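Side-chain contacts in dTDP-4-amino-4,6-dideoxyglucose formyltransferase (Shewanella sp. FDAARGOS_354, PDB 6V2T), which probably transfers a formyl group from a folate cofactor to the 4-amino group of dTDP-4-amino-4,6-dideoxyglucose, a sugar nucleotide linked to O-antigen synthesis: residues Val174-Arg177 / Val178-Thr181; Gln102-Pro105 / Ser106-Asn110; Asn210-Ser213 / Asp214-Leu218; His189-Asp192 / Leu193-Asn197. All coordinates share one frame; numbering follows the deposited sequence.

Contact 1: residues Val174-Arg177 / Val178-Thr181; sequences VYER and VQQT. With 0FX (dTDP-4-amino-4,6-dideoxyglucose), chain G.
Gln179 lies across one face of the Tyr175 ring, one turn further along helix 171-194. Its CG, 3.7 Å above the ring plane and displaced toward the rim, makes a CH-pi contact; beyond it, the amide carbon CD comes 3.3 Å from Tyr175 CE2. Because the glutamine runs extended past CG, its amide spreads over the CD2-CE2 side of the ring, the two planes 33° apart. The opposite face of the tyrosine carries the deoxyribose of the sugar nucleotide, with C4 of 0FX over the ring centre. With CG anti to the backbone N (chi1 -176°), the phenol leaves the helix on its ligand side, where OH donates to the diphosphate oxygen O4P of 0FX at 3.0 Å. His241 also meets this ring.

Val178 takes the buried side. Its CG2 touches Val174 CG1 at 4.2 Å, and the short, branched valines suit a surface pressed against strand 157-163 and helix 130-137. Beneath them runs the helical backbone bonding, including Val178 N to Val174 O at 2.9 Å. A water bridges Arg177 O and Thr181 OG1, while the guanidinium of Arg177 is held by a salt bridge to Asp169 and a bond to Pro164 O.

A ring held between an amide and a sugar probably has little freedom to tilt, which would present its hydroxyl to the diphosphate in a defined direction.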
loop_
_atom_site.group_PDB
_atom_site.type_symbol
_atom_site.label_atom_id
_atom_site.label_comp_id
_atom_site.label_asym_id
_atom_site.label_seq_id
_atom_site.Cartn_x
_atom_site.Cartn_y
_atom_site.Cartn_z
ATOM N N VAL B 174 6.883 12.337 -2.265
ATOM C CA VAL B 174 7.406 13.720 -2.108
ATOM C C VAL B 174 8.861 13.657 -1.617
ATOM O O VAL B 174 9.676 14.435 -2.097
ATOM C CB VAL B 174 6.538 14.589 -1.171
ATOM C CG1 VAL B 174 7.058 16.014 -1.177
ATOM C CG2 VAL B 174 5.073 14.558 -1.576
ATOM N N TYR B 175 9.167 12.795 -0.645
ATOM C CA TYR B 175 10.510 12.718 -0.047
ATOM C C TYR B 175 11.542 12.427 -1.144
ATOM O O TYR B 175 12.597 13.095 -1.163
ATOM C CB TYR B 175 10.576 11.630 1.013
ATOM C CG TYR B 175 11.895 11.568 1.718
ATOM C CD1 TYR B 175 12.259 12.556 2.623
ATOM C CD2 TYR B 175 12.774 10.522 1.498
ATOM C CE1 TYR B 175 13.452 12.488 3.312
ATOM C CE2 TYR B 175 13.957 10.428 2.202
ATOM C CZ TYR B 175 14.301 11.417 3.105
ATOM O OH TYR B 175 15.474 11.327 3.779
ATOM N N GLU B 176 11.238 11.490 -2.038
ATOM C CA GLU B 176 12.202 11.126 -3.097
ATOM C C GLU B 176 12.428 12.329 -4.022
ATOM O O GLU B 176 13.545 12.499 -4.464
ATOM C CB GLU B 176 11.719 9.883 -3.851
ATOM C CG GLU B 176 11.887 8.616 -3.042
ATOM C CD GLU B 176 11.397 7.313 -3.676
ATOM O OE1 GLU B 176 10.611 7.335 -4.649
ATOM O OE2 GLU B 176 11.754 6.282 -3.138
ATOM N N ARG B 177 11.385 13.098 -4.326
ATOM C CA ARG B 177 11.481 14.278 -5.211
ATOM C C ARG B 177 12.324 15.347 -4.492
ATOM O O ARG B 177 13.184 15.959 -5.121
ATOM C CB ARG B 177 10.066 14.704 -5.581
ATOM C CG ARG B 177 9.972 15.766 -6.662
ATOM C CD ARG B 177 8.544 16.137 -7.008
ATOM N NE ARG B 177 7.746 14.967 -7.316
ATOM C CZ ARG B 177 6.609 14.586 -6.730
ATOM N NH1 ARG B 177 6.031 15.281 -5.767
ATOM N NH2 ARG B 177 6.057 13.453 -7.103
ATOM N N VAL B 178 12.157 15.494 -3.182
ATOM C CA VAL B 178 12.972 16.420 -2.352
ATOM C C VAL B 178 14.428 15.962 -2.392
ATOM O O VAL B 178 15.300 16.830 -2.667
ATOM C CB VAL B 178 12.431 16.533 -0.916
ATOM C CG1 VAL B 178 13.396 17.256 0.001
ATOM C CG2 VAL B 178 11.080 17.215 -0.920
ATOM N N GLN B 179 14.677 14.663 -2.225
ATOM C CA GLN B 179 16.061 14.113 -2.222
ATOM C C GLN B 179 16.731 14.456 -3.555
ATOM O O GLN B 179 17.923 14.840 -3.522
ATOM C CB GLN B 179 16.126 12.599 -1.991
ATOM C CG GLN B 179 15.766 12.132 -0.584
ATOM C CD GLN B 179 15.877 10.620 -0.460
ATOM O OE1 GLN B 179 15.113 9.839 -1.056
ATOM N NE2 GLN B 179 16.819 10.186 0.353
ATOM N N GLN B 180 16.000 14.378 -4.672
ATOM C CA GLN B 180 16.578 14.691 -6.015
ATOM C C GLN B 180 16.984 16.173 -6.072
ATOM O O GLN B 180 18.073 16.482 -6.585
ATOM C CB GLN B 180 15.601 14.384 -7.149
ATOM C CG GLN B 180 16.257 14.490 -8.522
ATOM C CD GLN B 180 17.530 13.677 -8.634
ATOM O OE1 GLN B 180 17.528 12.454 -8.452
ATOM N NE2 GLN B 180 18.638 14.359 -8.897
ATOM N N THR B 181 16.112 17.047 -5.580
ATOM C CA THR B 181 16.328 18.507 -5.508
ATOM C C THR B 181 17.505 18.828 -4.583
ATOM O O THR B 181 18.230 19.790 -4.920
ATOM C CB THR B 181 15.024 19.216 -5.133
ATOM O OG1 THR B 181 14.350 19.316 -6.382
ATOM C CG2 THR B 181 15.221 20.586 -4.534
HETATM O O4P 0FX G . 15.326 12.701 6.413
HETATM P P2 0FX G . 16.207 11.762 7.241
HETATM O O3P 0FX G . 17.640 11.782 6.811
HETATM O O1G 0FX G . 16.122 12.411 8.668
HETATM C C1G 0FX G . 17.339 12.755 9.327
HETATM C C2G 0FX G . 17.163 12.266 10.751
HETATM O O2G 0FX G . 16.960 10.845 10.860
HETATM C C3G 0FX G . 15.943 12.979 11.309
HETATM O O3G 0FX G . 15.844 12.601 12.690
HETATM C C4G 0FX G . 16.039 14.505 11.115
HETATM N N4A 0FX G . 14.737 15.107 11.418
HETATM C C5G 0FX G . 16.417 14.955 9.709
HETATM C C6G 0FX G . 16.715 16.467 9.677
HETATM O O5G 0FX G . 17.543 14.187 9.275
HETATM O OPP 0FX G . 15.982 10.080 7.281
HETATM P P 0FX G . 14.746 9.642 8.139
HETATM O O1P 0FX G . 14.721 9.962 9.560
HETATM O O2P 0FX G . 14.707 8.138 8.083
HETATM O O5 0FX G . 13.360 9.998 7.473
HETATM C C5 0FX G . 13.185 9.929 6.083
HETATM C C4 0FX G . 11.675 9.843 5.828
HETATM O O4 0FX G . 11.133 8.595 6.264
HETATM C C3 0FX G . 10.838 10.870 6.611
HETATM O O3 0FX G . 10.847 12.153 6.000
HETATM C C2 0FX G . 9.434 10.225 6.715
HETATM C C1 0FX G . 9.822 8.720 6.703
HETATM N N11 0FX G . 9.719 8.175 8.049
HETATM C C61 0FX G . 10.798 8.004 8.845
HETATM C C51 0FX G . 10.626 7.453 10.114
HETATM C C5A 0FX G . 11.830 7.265 11.031
HETATM C C21 0FX G . 8.494 7.817 8.456
HETATM O O21 0FX G . 7.441 8.010 7.623
HETATM N N31 0FX G . 8.282 7.292 9.687
HETATM C C41 0FX G . 9.335 7.100 10.525
HETATM O O41 0FX G . 9.091 6.618 11.780
HETATM O O HOH W 1 13.088 17.051 -7.397
#

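Contact 2: residues Gln102-Pro105 / Ser106-Asn110; sequences QIFP and SELVN. With FOL (folic acid), chain H.
Phe104 reaches from the loop after strand 94-98 onto the first turn of helix 106-109, meeting Leu108 and Val109. Its CB lies 3.4 Å from Val109 CG1, and that methyl group sits at the edge of the ring, near its plane. CG follows, 3.8 Å from Leu108 CD1. At CD2 the same leucine methyl is closer still, 3.4 Å away over one ring face, and it remains within reach of CE2. The CD2 side thus meets the helix, while FOL N8 approaches CD1 obliquely at 3.9 Å. A flat apolar residue fits this place, packed on Val95, Ser97 and Cys114 of the neighbouring strands 94-98 and 113-118.

Pro105 occupies the N-cap. It needs no amide hydrogen there, and its carbonyl oxygen accepts from two donors: Val109 N in the carbonyl plane, and Leu108 N from above that plane at 2.9 Å. Its ring packs by CG against Leu108 CB.

Just before the proline, Phe104 O accepts a hydrogen bond from the pterin amino group NA2 of FOL at 2.9 Å. This is the folate pocket of a formyltransferase, with a loop at the end of a central beta-strand holding the pterin and the following short helix packed behind it.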
loop_
_atom_site.group_PDB
_atom_site.type_symbol
_atom_site.label_atom_id
_atom_site.label_comp_id
_atom_site.label_asym_id
_atom_site.label_seq_id
_atom_site.Cartn_x
_atom_site.Cartn_y
_atom_site.Cartn_z
ATOM N N GLN B 102 21.221 15.430 15.487
ATOM C CA GLN B 102 21.484 16.191 16.748
ATOM C C GLN B 102 21.278 17.690 16.556
ATOM O O GLN B 102 21.733 18.237 15.553
ATOM C CB GLN B 102 22.913 16.012 17.246
ATOM C CG GLN B 102 23.262 14.591 17.650
ATOM C CD GLN B 102 24.665 14.537 18.210
ATOM O OE1 GLN B 102 25.656 14.588 17.477
ATOM N NE2 GLN B 102 24.753 14.470 19.528
ATOM N N ILE B 103 20.683 18.351 17.544
ATOM C CA ILE B 103 20.614 19.832 17.592
ATOM C C ILE B 103 22.004 20.361 17.954
ATOM O O ILE B 103 22.577 19.876 18.948
ATOM C CB ILE B 103 19.539 20.307 18.583
ATOM C CG1 ILE B 103 18.152 19.801 18.174
ATOM C CG2 ILE B 103 19.591 21.830 18.685
ATOM C CD1 ILE B 103 17.171 19.634 19.326
ATOM N N PHE B 104 22.536 21.314 17.179
ATOM C CA PHE B 104 23.840 21.954 17.493
ATOM C C PHE B 104 23.637 22.911 18.656
ATOM O O PHE B 104 22.718 23.720 18.624
ATOM C CB PHE B 104 24.440 22.689 16.292
ATOM C CG PHE B 104 25.029 21.803 15.225
ATOM C CD1 PHE B 104 24.609 20.493 15.060
ATOM C CD2 PHE B 104 26.014 22.294 14.375
ATOM C CE1 PHE B 104 25.144 19.699 14.057
ATOM C CE2 PHE B 104 26.529 21.500 13.357
ATOM C CZ PHE B 104 26.097 20.210 13.208
ATOM N N PRO B 105 24.471 22.856 19.717
ATOM C CA PRO B 105 24.386 23.829 20.792
ATOM C C PRO B 105 24.852 25.217 20.335
ATOM O O PRO B 105 25.637 25.327 19.384
ATOM C CB PRO B 105 25.357 23.276 21.839
ATOM C CG PRO B 105 26.397 22.566 21.009
ATOM C CD PRO B 105 25.599 21.932 19.895
ATOM N N SER B 106 24.381 26.241 21.036
ATOM C CA SER B 106 24.771 27.659 20.853
ATOM C C SER B 106 26.303 27.799 20.799
ATOM O O SER B 106 26.763 28.580 19.980
ATOM C CB SER B 106 24.151 28.501 21.932
ATOM O OG SER B 106 24.673 28.130 23.186
ATOM N N GLU B 107 27.074 27.013 21.574
ATOM C CA GLU B 107 28.560 27.069 21.619
ATOM C C GLU B 107 29.181 26.594 20.300
ATOM O O GLU B 107 30.337 27.000 20.028
ATOM C CB GLU B 107 29.124 26.213 22.761
ATOM C CG GLU B 107 28.871 26.787 24.147
ATOM C CD GLU B 107 27.501 26.504 24.742
ATOM O OE1 GLU B 107 26.705 25.765 24.103
ATOM O OE2 GLU B 107 27.218 27.038 25.842
ATOM N N LEU B 108 28.494 25.754 19.515
ATOM C CA LEU B 108 28.989 25.351 18.177
ATOM C C LEU B 108 28.586 26.412 17.139
ATOM O O LEU B 108 29.469 26.919 16.456
ATOM C CB LEU B 108 28.399 23.992 17.810
ATOM C CG LEU B 108 29.341 22.979 17.174
ATOM C CD1 LEU B 108 28.560 21.835 16.567
ATOM C CD2 LEU B 108 30.277 23.603 16.153
ATOM N N VAL B 109 27.286 26.689 16.995
ATOM C CA VAL B 109 26.739 27.526 15.881
ATOM C C VAL B 109 27.237 28.972 15.981
ATOM O O VAL B 109 27.376 29.602 14.905
ATOM C CB VAL B 109 25.202 27.449 15.754
ATOM C CG1 VAL B 109 24.734 26.025 15.520
ATOM C CG2 VAL B 109 24.447 28.069 16.916
ATOM N N ASN B 110 27.489 29.490 17.187
ATOM C CA ASN B 110 27.914 30.898 17.406
ATOM C C ASN B 110 29.409 31.062 17.129
ATOM O O ASN B 110 29.820 32.209 16.884
ATOM C CB ASN B 110 27.560 31.398 18.812
ATOM C CG ASN B 110 26.065 31.514 19.030
ATOM O OD1 ASN B 110 25.293 31.664 18.080
ATOM N ND2 ASN B 110 25.638 31.452 20.275
HETATM N N1 FOL H . 20.991 22.554 15.041
HETATM C C2 FOL H . 20.730 23.864 15.186
HETATM N NA2 FOL H . 21.160 24.505 16.268
HETATM N N3 FOL H . 20.066 24.564 14.217
HETATM C C4 FOL H . 19.605 23.931 13.127
HETATM O O4 FOL H . 19.005 24.658 12.292
HETATM C C4A FOL H . 19.865 22.574 12.960
HETATM N N5 FOL H . 19.415 21.873 11.919
HETATM C C6 FOL H . 19.339 20.407 11.909
HETATM C C7 FOL H . 20.573 19.878 12.663
HETATM N N8 FOL H . 20.848 20.595 13.878
HETATM C C8A FOL H . 20.575 21.906 13.964
HETATM C C9 FOL H . 17.912 19.864 12.290
HETATM N N10 FOL H . 17.954 18.587 13.007
HETATM C C11 FOL H . 15.605 17.408 16.294
HETATM C C12 FOL H . 16.614 16.592 15.778
HETATM C C13 FOL H . 17.372 16.999 14.675
HETATM C C14 FOL H . 17.170 18.225 14.076
HETATM C C15 FOL H . 16.184 19.048 14.609
HETATM C C16 FOL H . 15.410 18.648 15.702
HETATM C C FOL H . 14.805 16.982 17.503
HETATM O O FOL H . 15.309 16.131 18.202
HETATM N N FOL H . 13.650 17.546 17.866
#

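Contact 3: residues Asn210-Ser213 / Asp214-Leu218; sequences NGIS and DFKAL
This is a side-chain-to-backbone contact at a helix N-terminus: Gly211 is the N-cap of helix 212-219, and Asp214, three residues on, folds back to its N-H. The helix follows the short strand 209-210, and the side chain of Asn210 bonds to Asn125 beside strand 126-127.

The bond from Gly211 N to Asp214 OD2 is 2.7 Å long and fairly straight at 161°. It uses the anti lone pair of OD2, the one turned away from OD1. With CG anti to the carbonyl carbon and beside its own backbone N (chi1 -56°), the carboxylate is swung back toward the start of the helix. An aspartate suits this position: its short arm just spans the distance, and its negative charge would probably be favoured near the positive end of the helix dipole. In the other direction, Gly211 O receives weak bonds from Asp214 N and Phe215 N. Regular helical bonding then takes over, with Lys216 N to Ile212 O at 3.0 Å.

Ile212 and Lys216 run side by side in the same direction. The lysine is extended, and its aliphatic chain follows the isoleucine until NZ stands 4.0 Å from Ile212 CD1. Ile212 also touches Trp128 and lies about 5 Å from the bound folate. Phe215 leaves on the buried side, where it meets Phe129 edge-to-face.

The turn thus holds one half of a capping box, since Gly211 has no side chain to return the other half, and beside it an aromatic ring that touches the bound sugar nucleotide.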
loop_
_atom_site.group_PDB
_atom_site.type_symbol
_atom_site.label_atom_id
_atom_site.label_comp_id
_atom_site.label_asym_id
_atom_site.label_seq_id
_atom_site.Cartn_x
_atom_site.Cartn_y
_atom_site.Cartn_z
ATOM N N ASN B 210 7.236 21.923 13.302
ATOM C CA ASN B 210 6.579 20.663 13.717
ATOM C C ASN B 210 7.615 19.841 14.464
ATOM O O ASN B 210 8.694 19.659 13.922
ATOM C CB ASN B 210 6.079 19.884 12.507
ATOM C CG ASN B 210 5.031 20.666 11.759
ATOM O OD1 ASN B 210 4.050 21.097 12.364
ATOM N ND2 ASN B 210 5.288 20.952 10.500
ATOM N N GLY B 211 7.298 19.380 15.662
ATOM C CA GLY B 211 8.200 18.510 16.418
ATOM C C GLY B 211 7.872 17.046 16.208
ATOM O O GLY B 211 6.806 16.725 15.643
ATOM N N ILE B 212 8.700 16.174 16.766
ATOM C CA ILE B 212 8.479 14.705 16.654
ATOM C C ILE B 212 7.122 14.361 17.273
ATOM O O ILE B 212 6.432 13.512 16.731
ATOM C CB ILE B 212 9.621 13.902 17.294
ATOM C CG1 ILE B 212 9.398 12.401 17.112
ATOM C CG2 ILE B 212 9.801 14.256 18.758
ATOM C CD1 ILE B 212 10.645 11.572 17.312
ATOM N N SER B 213 6.732 15.017 18.362
ATOM C CA SER B 213 5.457 14.710 19.056
ATOM C C SER B 213 4.253 15.157 18.198
ATOM O O SER B 213 3.175 14.542 18.300
ATOM C CB SER B 213 5.464 15.289 20.454
ATOM O OG SER B 213 5.429 16.697 20.404
ATOM N N ASP B 214 4.409 16.155 17.332
ATOM C CA ASP B 214 3.312 16.558 16.419
ATOM C C ASP B 214 3.123 15.409 15.415
ATOM O O ASP B 214 1.978 15.059 15.156
ATOM C CB ASP B 214 3.589 17.934 15.814
ATOM C CG ASP B 214 3.815 18.962 16.912
ATOM O OD1 ASP B 214 2.924 19.102 17.771
ATOM O OD2 ASP B 214 4.902 19.534 16.957
ATOM N N PHE B 215 4.210 14.825 14.903
ATOM C CA PHE B 215 4.127 13.686 13.957
ATOM C C PHE B 215 3.396 12.527 14.643
ATOM O O PHE B 215 2.415 12.026 14.099
ATOM C CB PHE B 215 5.518 13.272 13.467
ATOM C CG PHE B 215 5.491 12.048 12.588
ATOM C CD1 PHE B 215 4.953 12.113 11.315
ATOM C CD2 PHE B 215 5.914 10.817 13.067
ATOM C CE1 PHE B 215 4.879 10.977 10.521
ATOM C CE2 PHE B 215 5.879 9.692 12.257
ATOM C CZ PHE B 215 5.357 9.775 10.981
ATOM N N LYS B 216 3.872 12.126 15.828
ATOM C CA LYS B 216 3.284 11.020 16.618
ATOM C C LYS B 216 1.787 11.253 16.858
ATOM O O LYS B 216 1.019 10.293 16.660
ATOM C CB LYS B 216 4.073 10.840 17.921
ATOM C CG LYS B 216 5.464 10.296 17.692
ATOM C CD LYS B 216 6.279 10.038 18.938
ATOM C CE LYS B 216 7.475 9.146 18.637
ATOM N NZ LYS B 216 8.508 9.243 19.694
ATOM N N ALA B 217 1.360 12.481 17.141
ATOM C CA ALA B 217 -0.075 12.815 17.325
ATOM C C ALA B 217 -0.861 12.567 16.032
ATOM O O ALA B 217 -1.979 11.999 16.123
ATOM C CB ALA B 217 -0.257 14.236 17.810
ATOM N N LEU B 218 -0.339 12.977 14.868
ATOM C CA LEU B 218 -1.041 12.806 13.565
ATOM C C LEU B 218 -1.264 11.321 13.314
ATOM O O LEU B 218 -2.241 10.956 12.639
ATOM C CB LEU B 218 -0.189 13.332 12.409
ATOM C CG LEU B 218 -0.378 14.789 12.022
ATOM C CD1 LEU B 218 0.539 15.087 10.846
ATOM C CD2 LEU B 218 -1.831 15.083 11.683
#

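Contact 4: residues His189-Asp192 / Leu193-Asn197; sequences HLAD and LVFAN
Asp192 and Asn197 lie side by side where helix 171-194 runs out, while Leu190 and Val194 fill its packed face. On that face Leu190 CD1 approaches Val194 CG2 at 4.5 Å, a modest contact with each other; the close packing is against the core, Leu190 on helix 33-45 and Val194 on strands 24-30 and 53-60. Leu193 turns to strand 157-163, its CG 3.2 Å from His189 O. Branched apolar side chains suit this face, which covers the central sheet. Past a kink, helical bonding resumes with Leu193 N to His189 O and Val194 N to Leu190 O.

The outer side is polar and more open. Asp192 shares its two oxygens between neighbours: OD2 accepts a hydrogen bond from His189 ND1 at 2.8 Å, nearly straight and exactly in the imidazole plane, by its anti lone pair, whereas OD1 meets Asn197 ND2 at 3.1 Å from above the carboxylate plane. Carboxylate and amide stand almost perpendicular, 89° apart. Two partners probably limit the carboxylate's rotation; the His189 ring, also stacked on Phe159, is probably steadied by both. Phe195 stays exposed, CD2 lying 3.2 Å from Ala191 O.

After Phe195, Ala196 adopts a positive phi of 55°, and Asn197 N turns back to Asp192 O at 2.8 Å. With a weak bond from Ala196 N to Leu193 O, this is a Schellman motif, reinforced by the Asn197-Asp192 side-chain bond.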
loop_
_atom_site.group_PDB
_atom_site.type_symbol
_atom_site.label_atom_id
_atom_site.label_comp_id
_atom_site.label_asym_id
_atom_site.label_seq_id
_atom_site.Cartn_x
_atom_site.Cartn_y
_atom_site.Cartn_z
ATOM N N HIS B 189 25.987 23.823 -5.917
ATOM C CA HIS B 189 26.345 24.786 -4.829
ATOM C C HIS B 189 27.238 24.226 -3.733
ATOM O O HIS B 189 27.546 25.007 -2.818
ATOM C CB HIS B 189 25.081 25.375 -4.202
ATOM C CG HIS B 189 24.290 26.179 -5.170
ATOM N ND1 HIS B 189 24.867 27.172 -5.929
ATOM C CD2 HIS B 189 22.987 26.140 -5.519
ATOM C CE1 HIS B 189 23.937 27.727 -6.694
ATOM N NE2 HIS B 189 22.774 27.124 -6.447
ATOM N N LEU B 190 27.714 22.985 -3.787
ATOM C CA LEU B 190 28.574 22.500 -2.685
ATOM C C LEU B 190 29.828 23.394 -2.612
ATOM O O LEU B 190 30.133 23.857 -1.535
ATOM C CB LEU B 190 28.934 21.026 -2.863
ATOM C CG LEU B 190 29.900 20.484 -1.810
ATOM C CD1 LEU B 190 29.282 20.545 -0.424
ATOM C CD2 LEU B 190 30.346 19.070 -2.132
ATOM N N ALA B 191 30.532 23.637 -3.731
ATOM C CA ALA B 191 31.741 24.494 -3.769
ATOM C C ALA B 191 31.379 25.887 -3.239
ATOM O O ALA B 191 32.140 26.416 -2.410
ATOM C CB ALA B 191 32.302 24.588 -5.180
ATOM N N ASP B 192 30.265 26.431 -3.721
ATOM C CA ASP B 192 29.737 27.767 -3.359
ATOM C C ASP B 192 29.586 27.856 -1.838
ATOM O O ASP B 192 29.998 28.879 -1.285
ATOM C CB ASP B 192 28.399 28.053 -4.029
ATOM C CG ASP B 192 28.473 28.354 -5.510
ATOM O OD1 ASP B 192 29.554 28.735 -5.977
ATOM O OD2 ASP B 192 27.423 28.226 -6.172
ATOM N N LEU B 193 29.031 26.822 -1.206
ATOM C CA LEU B 193 28.808 26.753 0.266
ATOM C C LEU B 193 30.145 26.804 0.978
ATOM O O LEU B 193 30.336 27.596 1.944
ATOM C CB LEU B 193 28.132 25.427 0.644
ATOM C CG LEU B 193 26.673 25.303 0.255
ATOM C CD1 LEU B 193 26.112 23.958 0.732
ATOM C CD2 LEU B 193 25.885 26.487 0.810
ATOM N N VAL B 194 31.045 25.935 0.544
ATOM C CA VAL B 194 32.394 25.839 1.140
ATOM C C VAL B 194 33.098 27.201 1.062
ATOM O O VAL B 194 33.702 27.551 2.078
ATOM C CB VAL B 194 33.227 24.728 0.474
ATOM C CG1 VAL B 194 34.644 24.747 0.998
ATOM C CG2 VAL B 194 32.591 23.357 0.648
ATOM N N PHE B 195 33.021 27.927 -0.068
ATOM C CA PHE B 195 33.853 29.140 -0.351
ATOM C C PHE B 195 33.047 30.430 -0.119
ATOM O O PHE B 195 33.523 31.507 -0.509
ATOM C CB PHE B 195 34.423 29.086 -1.779
ATOM C CG PHE B 195 35.341 27.913 -2.002
ATOM C CD1 PHE B 195 36.326 27.605 -1.082
ATOM C CD2 PHE B 195 35.181 27.086 -3.107
ATOM C CE1 PHE B 195 37.161 26.510 -1.264
ATOM C CE2 PHE B 195 35.991 25.974 -3.272
ATOM C CZ PHE B 195 36.988 25.695 -2.367
ATOM N N ALA B 196 31.867 30.307 0.504
ATOM C CA ALA B 196 30.951 31.408 0.879
ATOM C C ALA B 196 30.607 32.267 -0.333
ATOM O O ALA B 196 30.434 33.501 -0.197
ATOM C CB ALA B 196 31.537 32.230 1.986
ATOM N N ASN B 197 30.453 31.626 -1.484
ATOM C CA ASN B 197 29.940 32.295 -2.692
ATOM C C ASN B 197 28.416 32.241 -2.631
ATOM O O ASN B 197 27.817 31.426 -3.357
ATOM C CB ASN B 197 30.518 31.655 -3.948
ATOM C CG ASN B 197 30.136 32.431 -5.175
ATOM O OD1 ASN B 197 29.761 33.598 -5.076
ATOM N ND2 ASN B 197 30.168 31.758 -6.317
#

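Contacts 1 and 4 share helix 171-194, about 22 Å apart between centres: near its start the helix serves the sugar nucleotide, at its end it packs on the central sheet and finishes in a polar turn. Contacts 2 and 3 each sit at a helix beginning, but differ in chemistry: a proline carbonyl and a loop that lines the folate in 102-110, an acidic side chain at an exposed surface in 210-218. Contacts 1 and 3 each supply an aromatic residue to the sugar nucleotide, whereas contact 2 holds the pterin. Contact 4 lies away from both ligands, Leu193 about 13 Å from the folate. Half the touching residues of contact 1 are buried; most of contact 3 are exposed.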